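Local coordinates for 11S globulin (PDB 5WXU), which probably serves as a hexameric seed storage protein of the cupin fold and also binds the plant hormone auxin (indole-3-acetic acid), at residues L299-R304 and V315-N319; A333-L338 and L403-K409; P340-V345 and T456-P460; V293-E297 and N322-L326. All coordinates share one frame; numbering follows the deposited sequence. Where two conformers were deposited one is given.

Interaction 1: residues L299-R304 and V315-N319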
loop_
_atom_site.group_PDB
_atom_site.type_symbol
_atom_site.label_atom_id
_atom_site.label_comp_id
_atom_site.label_asym_id
_atom_site.label_seq_id
_atom_site.Cartn_x
_atom_site.Cartn_y
_atom_site.Cartn_z
ATOM N N LEU B 299 12.688 25.603 5.609
ATOM C CA LEU B 299 12.209 26.112 4.318
ATOM C C LEU B 299 12.842 27.482 3.993
ATOM O O LEU B 299 12.453 28.036 2.984
ATOM C CB LEU B 299 10.737 26.250 4.346
ATOM C CG LEU B 299 9.968 24.970 4.526
ATOM C CD1 LEU B 299 8.501 25.231 4.338
ATOM C CD2 LEU B 299 10.477 23.877 3.531
ATOM N N LEU B 300 13.747 27.968 4.850
ATOM C CA LEU B 300 14.139 29.377 4.751
ATOM C C LEU B 300 15.175 29.697 3.728
ATOM O O LEU B 300 15.157 30.830 3.166
ATOM C CB LEU B 300 14.643 29.897 6.102
ATOM C CG LEU B 300 14.946 31.370 6.191
ATOM C CD1 LEU B 300 13.866 32.235 5.574
ATOM C CD2 LEU B 300 15.098 31.660 7.662
ATOM N N ASN B 301 16.109 28.775 3.503
ATOM C CA ASN B 301 17.143 28.999 2.489
ATOM C C ASN B 301 16.578 29.179 1.085
ATOM O O ASN B 301 15.831 28.324 0.577
ATOM C CB ASN B 301 18.172 27.846 2.384
ATOM C CG ASN B 301 19.497 28.291 1.721
ATOM O OD1 ASN B 301 19.551 28.983 0.682
ATOM N ND2 ASN B 301 20.570 27.857 2.307
ATOM N N PRO B 302 16.951 30.315 0.399
ATOM C CA PRO B 302 16.417 30.444 -1.002
ATOM C C PRO B 302 16.861 29.293 -1.917
ATOM O O PRO B 302 16.214 29.031 -2.934
ATOM C CB PRO B 302 17.057 31.766 -1.506
ATOM C CG PRO B 302 17.507 32.506 -0.281
ATOM C CD PRO B 302 17.806 31.461 0.775
ATOM N N GLU B 303 17.999 28.675 -1.597
ATOM C CA GLU B 303 18.462 27.478 -2.309
ATOM C C GLU B 303 17.553 26.220 -2.184
ATOM O O GLU B 303 17.741 25.258 -2.922
ATOM C CB GLU B 303 19.930 27.192 -1.911
ATOM C CG GLU B 303 20.851 28.302 -2.504
ATOM C CD GLU B 303 22.335 28.232 -2.147
ATOM O OE1 GLU B 303 22.720 27.471 -1.235
ATOM O OE2 GLU B 303 23.120 28.976 -2.788
ATOM N N ARG B 304 16.600 26.233 -1.270
ATOM C CA ARG B 304 15.586 25.126 -1.001
ATOM C C ARG B 304 14.264 25.372 -1.859
ATOM O O ARG B 304 13.244 24.681 -1.781
ATOM C CB ARG B 304 15.290 25.085 0.495
ATOM C CG ARG B 304 14.021 24.374 0.984
ATOM C CD ARG B 304 14.238 22.869 0.853
ATOM N NE ARG B 304 13.088 21.985 1.115
ATOM C CZ ARG B 304 11.974 21.940 0.369
ATOM N NH1 ARG B 304 11.756 22.769 -0.662
ATOM N NH2 ARG B 304 11.026 21.086 0.689
ATOM N N VAL B 315 8.912 29.799 -4.266
ATOM C CA VAL B 315 8.073 28.873 -3.498
ATOM C C VAL B 315 8.906 27.688 -3.026
ATOM O O VAL B 315 9.610 27.033 -3.835
ATOM C CB VAL B 315 6.851 28.392 -4.325
ATOM C CG1 VAL B 315 5.943 27.548 -3.446
ATOM C CG2 VAL B 315 6.045 29.568 -4.741
ATOM N N SER B 316 8.790 27.352 -1.718
ATOM C CA SER B 316 9.539 26.216 -1.138
ATOM C C SER B 316 8.455 25.350 -0.480
ATOM O O SER B 316 7.776 25.754 0.483
ATOM C CB SER B 316 10.621 26.644 -0.180
ATOM O OG SER B 316 11.435 27.583 -0.815
ATOM N N THR B 317 8.198 24.216 -1.153
ATOM C CA THR B 317 7.094 23.287 -0.779
ATOM C C THR B 317 7.562 22.188 0.199
ATOM O O THR B 317 8.737 21.805 0.246
ATOM C CB THR B 317 6.586 22.507 -1.988
ATOM O OG1 THR B 317 7.618 21.560 -2.393
ATOM C CG2 THR B 317 6.099 23.405 -3.065
ATOM N N LEU B 318 6.638 21.749 1.055
ATOM C CA LEU B 318 7.013 20.766 2.039
ATOM C C LEU B 318 5.846 19.762 2.057
ATOM O O LEU B 318 4.750 20.055 2.579
ATOM C CB LEU B 318 7.219 21.331 3.426
ATOM C CG LEU B 318 7.657 20.356 4.521
ATOM C CD1 LEU B 318 9.009 19.809 4.124
ATOM C CD2 LEU B 318 7.682 21.052 5.861
ATOM N N ASN B 319 6.034 18.595 1.423
ATOM C CA ASN B 319 4.988 17.593 1.423
ATOM C C ASN B 319 5.657 16.209 1.610
ATOM O O ASN B 319 6.847 16.122 1.936
ATOM C CB ASN B 319 4.190 17.585 0.071
ATOM C CG ASN B 319 5.110 17.528 -1.129
ATOM O OD1 ASN B 319 5.970 16.593 -1.278
ATOM N ND2 ASN B 319 5.037 18.613 -1.946
#

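Interaction 2: residues A333-L338 and L403-K409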
loop_
_atom_site.group_PDB
_atom_site.type_symbol
_atom_site.label_atom_id
_atom_site.label_comp_id
_atom_site.label_asym_id
_atom_site.label_seq_id
_atom_site.Cartn_x
_atom_site.Cartn_y
_atom_site.Cartn_z
ATOM N N ALA B 333 3.049 21.948 3.784
ATOM C CA ALA B 333 3.314 23.391 3.986
ATOM C C ALA B 333 4.138 23.947 2.907
ATOM O O ALA B 333 4.568 23.243 2.050
ATOM C CB ALA B 333 4.040 23.562 5.328
ATOM N N ASN B 334 4.223 25.271 2.859
ATOM C CA ASN B 334 5.119 25.989 1.931
ATOM C C ASN B 334 5.578 27.303 2.541
ATOM O O ASN B 334 4.975 27.766 3.472
ATOM C CB ASN B 334 4.514 26.125 0.546
ATOM C CG ASN B 334 3.424 27.167 0.476
ATOM O OD1 ASN B 334 3.606 28.252 0.998
ATOM N ND2 ASN B 334 2.336 26.874 -0.189
ATOM N N ARG B 335 6.656 27.829 1.990
ATOM C CA ARG B 335 7.154 29.170 2.260
ATOM C C ARG B 335 7.100 29.860 0.930
ATOM O O ARG B 335 7.694 29.335 -0.057
ATOM C CB ARG B 335 8.568 29.161 2.796
ATOM C CG ARG B 335 8.961 30.618 3.147
ATOM C CD ARG B 335 10.348 30.759 3.761
ATOM N NE ARG B 335 11.383 30.550 2.778
ATOM C CZ ARG B 335 12.051 31.502 2.103
ATOM N NH1 ARG B 335 11.888 32.798 2.336
ATOM N NH2 ARG B 335 12.968 31.089 1.245
ATOM N N GLU B 336 6.484 31.052 0.878
ATOM C CA GLU B 336 6.514 31.847 -0.341
ATOM C C GLU B 336 7.192 33.155 -0.009
ATOM O O GLU B 336 6.925 33.785 1.022
ATOM C CB GLU B 336 5.105 32.143 -0.851
ATOM C CG GLU B 336 4.250 30.954 -1.213
ATOM C CD GLU B 336 2.852 31.396 -1.667
ATOM O OE1 GLU B 336 2.390 32.440 -1.197
ATOM O OE2 GLU B 336 2.225 30.694 -2.486
ATOM N N TYR B 337 8.135 33.540 -0.864
ATOM C CA TYR B 337 8.866 34.805 -0.746
ATOM C C TYR B 337 8.654 35.561 -2.054
ATOM O O TYR B 337 9.011 35.107 -3.111
ATOM C CB TYR B 337 10.327 34.578 -0.396
ATOM C CG TYR B 337 11.014 35.861 -0.138
ATOM C CD1 TYR B 337 10.838 36.536 1.085
ATOM C CD2 TYR B 337 11.742 36.471 -1.135
ATOM C CE1 TYR B 337 11.415 37.799 1.316
ATOM C CE2 TYR B 337 12.324 37.714 -0.937
ATOM C CZ TYR B 337 12.174 38.371 0.287
ATOM O OH TYR B 337 12.802 39.582 0.441
ATOM N N LEU B 338 8.054 36.740 -1.951
ATOM C CA LEU B 338 7.859 37.614 -3.074
ATOM C C LEU B 338 8.678 38.863 -2.932
ATOM O O LEU B 338 8.656 39.532 -1.916
ATOM C CB LEU B 338 6.386 37.988 -3.257
ATOM C CG LEU B 338 5.465 36.813 -3.580
ATOM C CD1 LEU B 338 4.025 37.284 -3.565
ATOM C CD2 LEU B 338 5.827 36.171 -4.908
ATOM N N LEU B 403 7.049 40.352 0.542
ATOM C CA LEU B 403 6.040 39.635 1.276
ATOM C C LEU B 403 6.592 38.217 1.494
ATOM O O LEU B 403 7.039 37.595 0.559
ATOM C CB LEU B 403 4.673 39.585 0.538
ATOM C CG LEU B 403 3.623 38.674 1.243
ATOM C CD1 LEU B 403 3.258 39.289 2.589
ATOM C CD2 LEU B 403 2.428 38.596 0.367
ATOM N N GLU B 404 6.642 37.775 2.731
ATOM C CA GLU B 404 7.017 36.397 3.077
ATOM C C GLU B 404 5.835 35.792 3.846
ATOM O O GLU B 404 5.289 36.384 4.786
ATOM C CB GLU B 404 8.260 36.283 3.934
ATOM C CG GLU B 404 8.680 34.791 4.132
ATOM C CD GLU B 404 9.822 34.686 5.087
ATOM O OE1 GLU B 404 9.722 35.281 6.161
ATOM O OE2 GLU B 404 10.893 34.144 4.738
ATOM N N LEU B 405 5.436 34.584 3.437
ATOM C CA LEU B 405 4.352 33.846 4.061
ATOM C C LEU B 405 4.826 32.395 4.273
ATOM O O LEU B 405 5.557 31.841 3.447
ATOM C CB LEU B 405 3.180 33.718 3.034
ATOM C CG LEU B 405 2.516 34.823 2.270
ATOM C CD1 LEU B 405 1.424 34.266 1.387
ATOM C CD2 LEU B 405 1.888 35.824 3.254
ATOM N N TYR B 406 4.334 31.785 5.328
ATOM C CA TYR B 406 4.321 30.323 5.538
ATOM C C TYR B 406 2.857 29.861 5.539
ATOM O O TYR B 406 2.001 30.473 6.193
ATOM C CB TYR B 406 4.961 29.902 6.818
ATOM C CG TYR B 406 6.452 30.108 6.908
ATOM C CD1 TYR B 406 7.028 31.401 7.157
ATOM C CD2 TYR B 406 7.336 29.038 6.775
ATOM C CE1 TYR B 406 8.377 31.555 7.234
ATOM C CE2 TYR B 406 8.703 29.219 6.881
ATOM C CZ TYR B 406 9.214 30.468 7.124
ATOM O OH TYR B 406 10.554 30.673 7.241
ATOM N N THR B 407 2.584 28.780 4.819
ATOM C CA THR B 407 1.234 28.253 4.647
ATOM C C THR B 407 1.197 26.816 5.016
ATOM O O THR B 407 2.132 26.088 4.723
ATOM C CB THR B 407 0.765 28.451 3.225
ATOM O OG1 THR B 407 0.804 29.868 2.938
ATOM C CG2 THR B 407 -0.567 28.016 3.026
ATOM N N VAL B 408 0.176 26.470 5.769
ATOM C CA VAL B 408 -0.122 25.054 6.153
ATOM C C VAL B 408 -1.312 24.683 5.349
ATOM O O VAL B 408 -2.308 25.429 5.282
ATOM C CB VAL B 408 -0.435 24.966 7.646
ATOM C CG1 VAL B 408 -0.968 23.546 7.994
ATOM C CG2 VAL B 408 0.832 25.283 8.385
ATOM N N LYS B 409 -1.308 23.455 4.764
ATOM C CA LYS B 409 -2.465 23.035 3.956
ATOM C C LYS B 409 -2.954 21.709 4.465
ATOM O O LYS B 409 -2.145 20.877 4.922
ATOM C CB LYS B 409 -2.144 22.947 2.471
ATOM C CG LYS B 409 -1.829 24.291 1.837
ATOM C CD LYS B 409 -1.642 24.204 0.350
ATOM C CE LYS B 409 -1.147 25.566 -0.130
ATOM N NZ LYS B 409 -1.371 25.685 -1.602
#

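Interaction 3: residues P340-V345 and T456-P460. Unlike the reference sequence in segment 456-460: Asp459 (reference Gly).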
loop_
_atom_site.group_PDB
_atom_site.type_symbol
_atom_site.label_atom_id
_atom_site.label_comp_id
_atom_site.label_asym_id
_atom_site.label_seq_id
_atom_site.Cartn_x
_atom_site.Cartn_y
_atom_site.Cartn_z
ATOM N N PRO B 340 9.469 42.842 -4.105
ATOM C CA PRO B 340 8.449 43.871 -4.127
ATOM C C PRO B 340 7.607 43.910 -5.388
ATOM O O PRO B 340 8.135 43.795 -6.473
ATOM C CB PRO B 340 9.268 45.172 -3.942
ATOM C CG PRO B 340 10.397 44.755 -3.130
ATOM C CD PRO B 340 10.740 43.308 -3.560
ATOM N N ASN B 341 6.292 44.046 -5.237
ATOM C CA ASN B 341 5.341 44.064 -6.341
ATOM C C ASN B 341 5.133 42.760 -7.160
ATOM O O ASN B 341 4.304 42.751 -8.085
ATOM C CB ASN B 341 5.658 45.178 -7.323
ATOM C CG ASN B 341 5.842 46.515 -6.615
ATOM O OD1 ASN B 341 6.885 47.166 -6.765
ATOM N ND2 ASN B 341 4.855 46.896 -5.833
ATOM N N ALA B 342 5.839 41.690 -6.791
ATOM C CA ALA B 342 5.689 40.374 -7.480
ATOM C C ALA B 342 4.387 39.687 -7.027
ATOM O O ALA B 342 3.762 40.061 -5.970
ATOM C CB ALA B 342 6.913 39.528 -7.158
ATOM N N MET B 343 3.901 38.728 -7.843
ATOM C CA MET B 343 2.615 38.057 -7.582
ATOM C C MET B 343 2.824 36.547 -7.603
ATOM O O MET B 343 3.803 36.040 -8.206
ATOM C CB MET B 343 1.586 38.389 -8.653
ATOM C CG MET B 343 1.160 39.842 -8.565
ATOM S SD MET B 343 0.135 40.122 -10.030
ATOM C CE MET B 343 -1.250 40.978 -9.352
ATOM N N ILE B 344 1.967 35.860 -6.849
ATOM C CA ILE B 344 1.734 34.460 -7.117
ATOM C C ILE B 344 0.563 34.421 -8.090
ATOM O O ILE B 344 -0.412 35.213 -7.974
ATOM C CB ILE B 344 1.399 33.666 -5.839
ATOM C CG1 ILE B 344 2.547 33.672 -4.817
ATOM C CG2 ILE B 344 1.139 32.213 -6.168
ATOM C CD1 ILE B 344 3.822 32.982 -5.222
ATOM N N VAL B 345 0.586 33.488 -9.040
ATOM C CA VAL B 345 -0.515 33.376 -9.989
ATOM C C VAL B 345 -1.839 33.202 -9.263
ATOM O O VAL B 345 -1.892 32.558 -8.230
ATOM C CB VAL B 345 -0.299 32.254 -11.017
ATOM C CG1 VAL B 345 0.916 32.581 -11.881
ATOM C CG2 VAL B 345 -0.176 30.911 -10.369
ATOM N N THR B 456 3.867 29.928 -11.857
ATOM C CA THR B 456 3.535 30.266 -10.464
ATOM C C THR B 456 3.996 31.605 -9.897
ATOM O O THR B 456 3.143 32.358 -9.334
ATOM C CB THR B 456 3.993 29.119 -9.528
ATOM O OG1 THR B 456 3.297 27.923 -9.916
ATOM C CG2 THR B 456 3.762 29.419 -8.061
ATOM N N VAL B 457 5.297 31.892 -9.968
ATOM C CA VAL B 457 5.848 33.164 -9.451
ATOM C C VAL B 457 5.957 34.160 -10.574
ATOM O O VAL B 457 6.637 33.882 -11.526
ATOM C CB VAL B 457 7.202 32.996 -8.709
ATOM C CG1 VAL B 457 7.650 34.348 -8.142
ATOM C CG2 VAL B 457 7.001 32.045 -7.542
ATOM N N LEU B 458 5.224 35.280 -10.474
ATOM C CA LEU B 458 5.196 36.285 -11.510
ATOM C C LEU B 458 6.197 37.388 -11.238
ATOM O O LEU B 458 6.209 37.969 -10.180
ATOM C CB LEU B 458 3.811 36.885 -11.709
ATOM C CG LEU B 458 2.720 35.876 -12.024
ATOM C CD1 LEU B 458 1.337 36.426 -12.073
ATOM C CD2 LEU B 458 3.057 35.115 -13.340
ATOM N N ASP B 459 6.931 37.705 -12.296
ATOM C CA ASP B 459 7.895 38.820 -12.361
ATOM C C ASP B 459 7.061 40.127 -12.303
ATOM O O ASP B 459 6.068 40.261 -13.030
ATOM C CB ASP B 459 8.599 38.657 -13.707
ATOM C CG ASP B 459 9.946 39.309 -13.775
ATOM O OD1 ASP B 459 10.116 40.469 -13.298
ATOM O OD2 ASP B 459 10.832 38.673 -14.407
ATOM N N PRO B 460 7.413 41.075 -11.435
ATOM C CA PRO B 460 6.662 42.348 -11.534
ATOM C C PRO B 460 6.994 43.051 -12.886
ATOM O O PRO B 460 6.132 43.708 -13.397
ATOM C CB PRO B 460 7.139 43.146 -10.336
ATOM C CG PRO B 460 8.424 42.501 -9.899
ATOM C CD PRO B 460 8.521 41.134 -10.474
#

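Interaction 4: residues V293-E297 and N322-L326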
loop_
_atom_site.group_PDB
_atom_site.type_symbol
_atom_site.label_atom_id
_atom_site.label_comp_id
_atom_site.label_asym_id
_atom_site.label_seq_id
_atom_site.Cartn_x
_atom_site.Cartn_y
_atom_site.Cartn_z
ATOM N N VAL B 293 12.502 8.739 12.949
ATOM C CA VAL B 293 11.614 9.404 11.889
ATOM C C VAL B 293 11.980 10.889 11.919
ATOM O O VAL B 293 12.103 11.487 13.030
ATOM C CB VAL B 293 10.114 9.098 12.146
ATOM C CG1 VAL B 293 9.697 9.455 13.572
ATOM C CG2 VAL B 293 9.134 9.847 11.226
ATOM N N ARG B 294 12.169 11.479 10.723
ATOM C CA ARG B 294 12.486 12.902 10.598
ATOM C C ARG B 294 11.200 13.670 10.907
ATOM O O ARG B 294 10.102 13.324 10.415
ATOM C CB ARG B 294 13.088 13.252 9.195
ATOM C CG ARG B 294 13.377 14.719 8.783
ATOM C CD ARG B 294 14.065 14.813 7.362
ATOM N NE ARG B 294 13.358 15.737 6.470
ATOM C CZ ARG B 294 13.142 15.540 5.172
ATOM N NH1 ARG B 294 13.587 14.499 4.507
ATOM N NH2 ARG B 294 12.448 16.441 4.514
ATOM N N ILE B 295 11.336 14.735 11.695
ATOM C CA ILE B 295 10.192 15.510 12.186
ATOM C C ILE B 295 10.093 16.913 11.538
ATOM O O ILE B 295 9.037 17.583 11.578
ATOM C CB ILE B 295 10.328 15.644 13.708
ATOM C CG1 ILE B 295 10.001 14.335 14.421
ATOM C CG2 ILE B 295 9.485 16.737 14.282
ATOM C CD1 ILE B 295 8.729 13.685 13.992
ATOM N N LYS B 296 11.178 17.354 10.948
ATOM C CA LYS B 296 11.192 18.727 10.463
ATOM C C LYS B 296 12.009 18.926 9.227
ATOM O O LYS B 296 12.854 18.101 8.898
ATOM C CB LYS B 296 11.766 19.631 11.564
ATOM C CG LYS B 296 13.206 19.415 11.862
ATOM C CD LYS B 296 13.521 20.187 13.131
ATOM C CE LYS B 296 14.981 20.263 13.424
ATOM N NZ LYS B 296 15.747 21.023 12.405
ATOM N N GLU B 297 11.785 20.081 8.598
ATOM C CA GLU B 297 12.607 20.549 7.508
ATOM C C GLU B 297 12.608 22.071 7.543
ATOM O O GLU B 297 11.610 22.689 7.875
ATOM C CB GLU B 297 11.968 20.058 6.229
ATOM C CG GLU B 297 12.754 20.330 4.954
ATOM C CD GLU B 297 12.459 19.359 3.835
ATOM O OE1 GLU B 297 12.333 18.139 4.112
ATOM O OE2 GLU B 297 12.325 19.768 2.663
ATOM N N ASN B 322 9.008 14.900 0.471
ATOM C CA ASN B 322 10.118 15.528 1.144
ATOM C C ASN B 322 10.237 14.966 2.542
ATOM O O ASN B 322 11.255 14.478 2.946
ATOM C CB ASN B 322 9.989 17.096 1.212
ATOM C CG ASN B 322 9.503 17.725 -0.102
ATOM O OD1 ASN B 322 8.581 18.657 -0.168
ATOM N ND2 ASN B 322 10.113 17.238 -1.198
ATOM N N LEU B 323 9.162 15.044 3.289
ATOM C CA LEU B 323 9.178 14.680 4.682
ATOM C C LEU B 323 8.142 13.574 4.893
ATOM O O LEU B 323 6.956 13.829 4.919
ATOM C CB LEU B 323 8.814 15.927 5.536
ATOM C CG LEU B 323 8.716 15.841 7.061
ATOM C CD1 LEU B 323 10.010 15.304 7.612
ATOM C CD2 LEU B 323 8.285 17.139 7.680
ATOM N N PRO B 324 8.584 12.324 5.155
ATOM C CA PRO B 324 7.706 11.186 5.128
ATOM C C PRO B 324 6.557 11.180 6.072
ATOM O O PRO B 324 5.464 10.755 5.708
ATOM C CB PRO B 324 8.648 9.967 5.409
ATOM C CG PRO B 324 9.947 10.456 5.095
ATOM C CD PRO B 324 9.994 11.942 5.148
ATOM N N ILE B 325 6.769 11.702 7.282
ATOM C CA ILE B 325 5.712 11.699 8.332
ATOM C C ILE B 325 4.465 12.497 7.924
ATOM O O ILE B 325 3.369 12.239 8.404
ATOM C CB ILE B 325 6.265 12.178 9.693
ATOM C CG1 ILE B 325 5.316 11.768 10.812
ATOM C CG2 ILE B 325 6.644 13.634 9.671
ATOM C CD1 ILE B 325 5.885 12.073 12.200
ATOM N N LEU B 326 4.644 13.409 6.985
ATOM C CA LEU B 326 3.491 14.148 6.449
ATOM C C LEU B 326 2.454 13.306 5.764
ATOM O O LEU B 326 1.289 13.650 5.741
ATOM C CB LEU B 326 3.929 15.262 5.517
ATOM C CG LEU B 326 4.765 16.419 6.124
ATOM C CD1 LEU B 326 5.167 17.449 5.101
ATOM C CD2 LEU B 326 4.068 17.100 7.313
HETATM O O HOH W 1 9.504 11.770 8.357
#

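Interaction 1: residues L299-R304 and V315-N319
The guanidinium of Arg304 meets Thr317 O at its edge, close to its own plane, while CD2 of Leu299 sits over one of its faces, 3.8 Å above the plane and shifted toward the rim. NH2 is the donor toward Thr317 O. Their modelled separation of 2.4 Å is very short and the angle at the hydrogen is only 133°, so the strength of this bond is doubtful. The group is also held from outside the two segments: NH2 forms a salt bridge with Glu297 and NH1 one with Asp306, which also accepts a hydrogen bond from OG1 of Thr317. Two carboxylates thus partner the cation and probably stabilise its charge. The arginine chain leaves CA with CG opposite the backbone N (chi1 162°) and then bends at chi2, which carries its end across to strand 315-318.

Ser316 points at the loop, its CB lying 3.6 Å from Arg304 O and 3.9 Å from Leu299 O. Deeper in, the side chains of Leu299 and Leu318 cross at about a right angle, with Leu299 CD2 4.1 Å from Leu318 CB; both leucines also pack on Val159 of strand 158-162. The loop is shaped by an Asx turn, in which Asn301 OD1 accepts from Glu303 N at 2.8 Å and which overlaps the short 3-10 turn 302-304 that presents Arg304. Such a connection, folded back over a strand of an antiparallel sheet, here leads into the C-terminal cupin beta-barrel of an 11S globulin.

Interaction 2: residues A333-L338 and L403-K409
Strands 333-338 and 403-409 pair antiparallel inside the C-terminal cupin barrel, Asn334 facing Thr407, Glu336 facing Leu405 and Leu338 facing Leu403 as the hydrogen-bonded pairs. Each of these residue pairs exchanges two backbone bonds. The straightest runs from Leu338 N to Leu403 O, 2.8 Å long with an angle of 177° at the hydrogen. Between them come CA-H...O contacts, such as Arg335 CA to Leu405 O at 3.3 Å.

The one salt bridge across the pair joins Arg335 NH1 to Glu404 OE2 at 2.9 Å. It uses the anti lone pair of OE2, and the carboxylate plane stands 88° from that of the guanidinium. Both ends have further partners: Leu299 O accepts from Arg335 NE, Glu273 of a neighbouring subunit forms a salt bridge with NH1, and Glu404 is held by Thr359 and Arg360. This chain of charges therefore reaches the subunit interface.

On the same face, CG of Arg335 makes a CH-pi contact with Tyr406, over the face of its ring and 4.0 Å from the centroid. With CG anti to the backbone N (chi1 -176°), the extended aliphatic part of the arginine runs over the ring before the chain bends at chi3 toward Glu404. Tyr337 receives Glu404 CB at its ring edge.

The opposite face is mixed. Leu338 CD1 approaches Leu403 CD2, while Asn334 and Thr407 lie alongside each other and Thr407 OG1 pairs with Ser356. Next to them, Lys409 CE comes to 3.7 Å from Asn334 ND2, its amino group being hydrogen-bonded to Asn349 OD1; in the middle of this face Glu336 OE1 rests 3.3 Å from Leu405 CD1.

Interaction 3: residues P340-V345 and T456-P460
Met343 O accepts the N-H of Leu458 in a 2.8 Å bond with an angle of 168° at the hydrogen. This bond fastens the short strand 457-458, from the C-terminal end of the chain, antiparallel to the start of strand 343-349, thus adding a short edge to the curled sheet of the C-terminal cupin barrel. The return bond of the same pair, from Met343 N to Leu458 O, is weak at 3.4 Å, though contact continues past it through Ala342 and Pro460. At the other end Val345 N donates to Thr456 O at 2.8 Å. Thr456 O also receives the CA-H of Ile344, and both methyls of Val345 lie close to it.

Apolar contacts fill both faces. On one, Ile344 CD1 meets Val457 CG2 at 4.0 Å; Ile344 and Val457 continue inward onto Leu338 and Val315 of the facing sheet, so this side belongs to the barrel interior. On the other, Leu458 is the hub. Its CG lies opposite its carbonyl carbon (chi1 -57°), which brings CD1 to 4.0 Å from Met343 CB and sends CD2 toward Val345, whose side chain it crosses at about a right angle. Met343 and Leu458 are also covered by Phe233 and Ala237 of a neighbouring subunit.

Beyond the paired strands, Pro460 lays its ring against the loop: CD packs on Ala342 CB, CB lies 3.6 Å from Asn341 O, and CG comes to 3.7 Å from Pro340 O.

Interaction 4: residues V293-E297 and N322-L326
Arg294 and Ile325 are joined through a single water, which donates to Arg294 O at 2.6 Å and accepts from Ile325 N at 2.9 Å. The water thus serves the backbone N-H of Ile325 and ties it to the chain leading into strand 296-298. The side chain of Arg294 adds a less certain grip. In the conformer described, NH1 and NH2 both reach Asn322 O at 2.8 Å, but each bond is weak, with an angle of only 116°. An impossibly close approach of NH2 to Glu297 OE1 makes this placement doubtful. Asn322 itself is held by its side chain, OD1 accepting from Asn319 N.

Strand 296-298 lies at the edge of the N-terminal cupin sheet, beside strand 158-162, whereas helix 325-329 belongs to the C-terminal cupin domain; the contact therefore spans the seam of the bicupin. A neighbouring subunit also packs here, its Arg294 against Asn322.

Leu323 wedges into the bend of the chain, CD1 lying 3.4 Å from Arg294 O. Its CG sits opposite the backbone N (chi1 178°), sending both methyls toward residues 294-296; CD2 comes to 4.0 Å from Ile295 O. Further out, Ile325 CB touches Val293 CG2 at 4.0 Å, their side chains crossing at about a right angle, while the contact of Ile325 CD1 with Ile295 CD1 is less certain, Ile295 having two conformers.

How the interactions relate
The four contacts trace the C-terminal cupin domain from its entry to its last short strand. Interaction 4 encloses interaction 1 along the chain, and both precede interactions 2 and 3, whose segments alternate. Interactions 1 and 2, with centres about 9 Å apart, share one antiparallel sheet in which strands 313-318 and 332-338 are neighbours. Interaction 3 lies on the second sheet, about 13 Å from interaction 2 between centres, where Ile344 and Val457 pack on Val315 and Leu338 of the first. Interactions 3 and 4 are about 29 Å apart between centres and do not touch. Together they join the domain seam, both sheets of the barrel and its last short strand, and each touches another subunit.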